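Local atomic coordinates of NIPSNAP domain protein (Burkholderia xenovorans, PDB entry 5K9F), a protein that is of unknown function but belongs to the NIPSNAP family and holds a molecule of oxamic acid in a pocket of its crystal structure. Residues Arg14-Lys19 and Ser24-Leu29. Sequence-based numbering, arbitrary orientation. Where two conformers were deposited one is given.
With OXM (oxamic acid), chain B.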
ATOM      1  N   ARG A  14      18.147   3.793  -2.340  1.00 10.35           N
ATOM      2  CA  ARG A  14      17.896   2.549  -1.622  1.00 10.59           C
ATOM      3  C   ARG A  14      17.285   2.864  -0.270  1.00 11.98           C
ATOM      4  O   ARG A  14      17.685   3.824   0.393  1.00 14.22           O
ATOM      5  CB  ARG A  14      19.180   1.755  -1.389  1.00 15.50           C
ATOM      6  CG  ARG A  14      19.838   1.270  -2.619  1.00 18.52           C
ATOM      7  CD  ARG A  14      21.174   0.644  -2.282  1.00 21.19           C
ATOM      8  NE  ARG A  14      21.097  -0.665  -1.634  1.00 18.69           N
ATOM      9  CZ  ARG A  14      20.861  -1.814  -2.277  1.00 19.09           C
ATOM     10  NH1 ARG A  14      20.632  -1.833  -3.589  1.00 17.11           N
ATOM     11  NH2 ARG A  14      20.858  -2.947  -1.609  1.00 18.91           N
ATOM     12  N   THR A  15      16.332   2.044   0.150  1.00 10.26           N
ATOM     13  CA  THR A  15      15.722   2.201   1.464  1.00 11.70           C
ATOM     14  C   THR A  15      15.846   0.887   2.212  1.00 13.22           C
ATOM     15  O   THR A  15      15.476  -0.163   1.682  1.00 12.99           O
ATOM     16  CB  THR A  15      14.234   2.590   1.371  1.00 10.87           C
ATOM     17  OG1 THR A  15      14.072   3.842   0.690  1.00 13.53           O
ATOM     18  CG2 THR A  15      13.605   2.717   2.766  1.00 12.96           C
ATOM     19  N   TYR A  16      16.322   0.950   3.454  1.00 11.32           N
ATOM     20  CA  TYR A  16      16.283  -0.190   4.358  1.00 12.44           C
ATOM     21  C   TYR A  16      15.340   0.138   5.504  1.00 13.87           C
ATOM     22  O   TYR A  16      15.424   1.223   6.091  1.00 14.94           O
ATOM     23  CB  TYR A  16      17.665  -0.520   4.925  1.00 10.56           C
ATOM     24  CG  TYR A  16      18.729  -0.856   3.916  1.00 13.38           C
ATOM     25  CD1 TYR A  16      20.059  -0.862   4.288  1.00 15.39           C
ATOM     26  CD2 TYR A  16      18.405  -1.193   2.608  1.00 12.64           C
ATOM     27  CE1 TYR A  16      21.055  -1.167   3.386  1.00 16.11           C
ATOM     28  CE2 TYR A  16      19.408  -1.508   1.687  1.00 14.42           C
ATOM     29  CZ  TYR A  16      20.720  -1.493   2.094  1.00 18.32           C
ATOM     30  OH  TYR A  16      21.714  -1.802   1.195  1.00 21.21           O
ATOM     31  N   TRP A  17      14.438  -0.789   5.810  1.00 10.10           N
ATOM     32  CA  TRP A  17      13.624  -0.722   7.011  1.00 10.48           C
ATOM     33  C   TRP A  17      14.312  -1.557   8.076  1.00 14.72           C
ATOM     34  O   TRP A  17      14.538  -2.753   7.873  1.00 14.93           O
ATOM     35  CB  TRP A  17      12.205  -1.245   6.763  1.00 12.88           C
ATOM     36  CG  TRP A  17      11.333  -0.343   5.923  1.00 13.61           C
ATOM     37  CD1 TRP A  17      10.329   0.480   6.371  1.00 14.55           C
ATOM     38  CD2 TRP A  17      11.375  -0.184   4.499  1.00 12.42           C
ATOM     39  NE1 TRP A  17       9.755   1.137   5.318  1.00 15.71           N
ATOM     40  CE2 TRP A  17      10.371   0.752   4.157  1.00 15.73           C
ATOM     41  CE3 TRP A  17      12.158  -0.738   3.481  1.00 11.77           C
ATOM     42  CZ2 TRP A  17      10.131   1.137   2.843  1.00 14.26           C
ATOM     43  CZ3 TRP A  17      11.918  -0.355   2.174  1.00 12.78           C
ATOM     44  CH2 TRP A  17      10.904   0.567   1.868  1.00 15.76           C
ATOM     45  N   LEU A  18      14.651  -0.923   9.191  1.00 13.21           N
ATOM     46  CA  LEU A  18      15.395  -1.545  10.275  1.00 13.25           C
ATOM     47  C   LEU A  18      14.474  -1.920  11.428  1.00 14.94           C
ATOM     48  O   LEU A  18      13.362  -1.404  11.559  1.00 17.23           O
ATOM     49  CB  LEU A  18      16.489  -0.604  10.785  1.00 11.06           C
ATOM     50  CG  LEU A  18      17.455  -0.074   9.727  1.00 15.67           C
ATOM     51  CD1 LEU A  18      18.515   0.765  10.436  1.00 16.33           C
ATOM     52  CD2 LEU A  18      18.096  -1.214   8.963  1.00 18.82           C
ATOM     53  N   LYS A  19      14.959  -2.838  12.260  1.00 15.06           N
ATOM     54  CA  LYS A  19      14.261  -3.190  13.487  1.00 15.26           C
ATOM     55  C   LYS A  19      14.021  -1.932  14.322  1.00 14.63           C
ATOM     56  O   LYS A  19      14.907  -1.071  14.411  1.00 18.54           O
ATOM     57  CB  LYS A  19      15.083  -4.212  14.278  1.00 23.50           C
ATOM     58  N   SER A  24      20.350   4.182  15.254  1.00 18.08           N
ATOM     59  CA  SER A  24      21.624   4.736  15.704  0.56 17.85           C
ATOM     60  C   SER A  24      22.696   3.655  15.804  1.00 19.12           C
ATOM     61  O   SER A  24      23.868   3.910  15.490  1.00 22.46           O
ATOM     62  CB  SER A  24      21.451   5.466  17.034  0.56 24.04           C
ATOM     63  OG  SER A  24      21.087   4.577  18.066  0.56 22.43           O
ATOM     64  N   THR A  25      22.321   2.442  16.215  1.00 18.02           N
ATOM     65  CA  THR A  25      23.284   1.344  16.260  1.00 19.40           C
ATOM     66  C   THR A  25      23.778   0.997  14.861  1.00 17.48           C
ATOM     67  O   THR A  25      24.985   0.801  14.647  1.00 19.21           O
ATOM     68  CB  THR A  25      22.647   0.117  16.915  1.00 22.10           C
ATOM     69  OG1 THR A  25      22.282   0.429  18.264  1.00 23.56           O
ATOM     70  CG2 THR A  25      23.613  -1.055  16.928  1.00 22.17           C
ATOM     71  N   PHE A  26      22.858   0.926  13.897  1.00 15.31           N
ATOM     72  CA  PHE A  26      23.234   0.615  12.521  1.00 14.19           C
ATOM     73  C   PHE A  26      24.168   1.679  11.959  1.00 16.92           C
ATOM     74  O   PHE A  26      25.200   1.359  11.354  1.00 16.94           O
ATOM     75  CB  PHE A  26      21.981   0.480  11.649  1.00 14.73           C
ATOM     76  CG  PHE A  26      22.277   0.142  10.212  1.00 17.08           C
ATOM     77  CD1 PHE A  26      22.508   1.146   9.281  1.00 14.77           C
ATOM     78  CD2 PHE A  26      22.328  -1.181   9.795  1.00 22.11           C
ATOM     79  CE1 PHE A  26      22.796   0.844   7.972  1.00 17.20           C
ATOM     80  CE2 PHE A  26      22.607  -1.496   8.480  1.00 21.19           C
ATOM     81  CZ  PHE A  26      22.846  -0.480   7.562  1.00 21.75           C
ATOM     82  N   LEU A  27      23.815   2.954  12.138  1.00 16.83           N
ATOM     83  CA  LEU A  27      24.619   4.023  11.550  1.00 15.78           C
ATOM     84  C   LEU A  27      26.013   4.073  12.163  1.00 17.02           C
ATOM     85  O   LEU A  27      26.988   4.343  11.462  1.00 19.52           O
ATOM     86  CB  LEU A  27      23.917   5.374  11.710  1.00 16.28           C
ATOM     87  CG  LEU A  27      22.667   5.533  10.838  1.00 18.13           C
ATOM     88  CD1 LEU A  27      21.998   6.871  11.147  1.00 17.51           C
ATOM     89  CD2 LEU A  27      23.010   5.412   9.352  1.00 18.46           C
ATOM     90  N   SER A  28      26.121   3.829  13.470  1.00 20.15           N
ATOM     91  CA  SER A  28      27.433   3.807  14.108  0.58 21.13           C
ATOM     92  C   SER A  28      28.278   2.648  13.600  1.00 19.24           C
ATOM     93  O   SER A  28      29.476   2.817  13.328  1.00 20.10           O
ATOM     94  CB  SER A  28      27.277   3.725  15.624  0.58 22.84           C
ATOM     95  OG  SER A  28      26.744   4.929  16.133  0.58 26.82           O
ATOM     96  N   LEU A  29      27.679   1.463  13.484  1.00 19.10           N
ATOM     97  CA  LEU A  29      28.410   0.294  13.006  1.00 20.53           C
ATOM     98  C   LEU A  29      28.817   0.463  11.548  1.00 19.08           C
ATOM     99  O   LEU A  29      29.949   0.128  11.170  1.00 21.33           O
ATOM    100  CB  LEU A  29      27.548  -0.954  13.187  1.00 21.50           C
ATOM    101  CG  LEU A  29      28.160  -2.318  12.883  1.00 26.28           C
ATOM    102  CD1 LEU A  29      29.339  -2.620  13.790  1.00 27.54           C
ATOM    103  CD2 LEU A  29      27.078  -3.378  13.037  1.00 28.34           C
TER
HETATM  104  C1  OXM B 201      24.346  -2.364   3.607  1.00 26.20           C
HETATM  105  N1  OXM B 201      24.070  -2.111   2.333  1.00 17.97           N
HETATM  106  O1  OXM B 201      24.824  -1.510   4.387  1.00 30.18           O
HETATM  107  C2  OXM B 201      24.069  -3.696   4.175  1.00 24.18           C
HETATM  108  O2  OXM B 201      24.261  -3.854   5.404  1.00 36.66           O
HETATM  109  O3  OXM B 201      23.648  -4.625   3.448  1.00 36.44           O
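Phe-26 reaches from its helix to meet Leu-18 and Tyr-16, two residues on the same side of a strand with one residue between them, and illustrates how one aromatic ring can join a helix to a sheet and wall a pocket at once. A first torsion of -179° swings the phenyl group away from the backbone N and out from helix 23-33 toward strand 10-18. Its root belongs to Leu-18: CD1 of that leucine sits 3.7 Å from CB and 3.8 Å from CG of Phe-26, approaching the ring obliquely, and the two side chains cross at about a right angle. The far end, CZ, meets the phenol of Tyr-16 more loosely, at its edge and near its plane, 4.3 Å from CD1 of Tyr-16. This helix-on-sheet packing fits the ferredoxin-like alpha+beta fold of the dimeric alpha-beta barrel clan, with strand 10-18 inside the antiparallel sheet. Tyr-48 of strand 45-51 and Met-94 also touch Phe-26. Both rings turn edges to the oxamic acid. Phe-26 CZ lies 3.9 Å from O1 of the ligand, whereas Tyr-16 OH approaches its N1 to 2.6 Å, a short distance, in the plane of the phenol. Arg-14 holds that hydroxyl side-on, NE and NH2 each donating to Tyr-16 OH over 3.1 Å in moderately bent bonds (N-H...O about 150°), as expected when two nitrogens share one acceptor, while its NH1 forms a salt bridge with Glu-12.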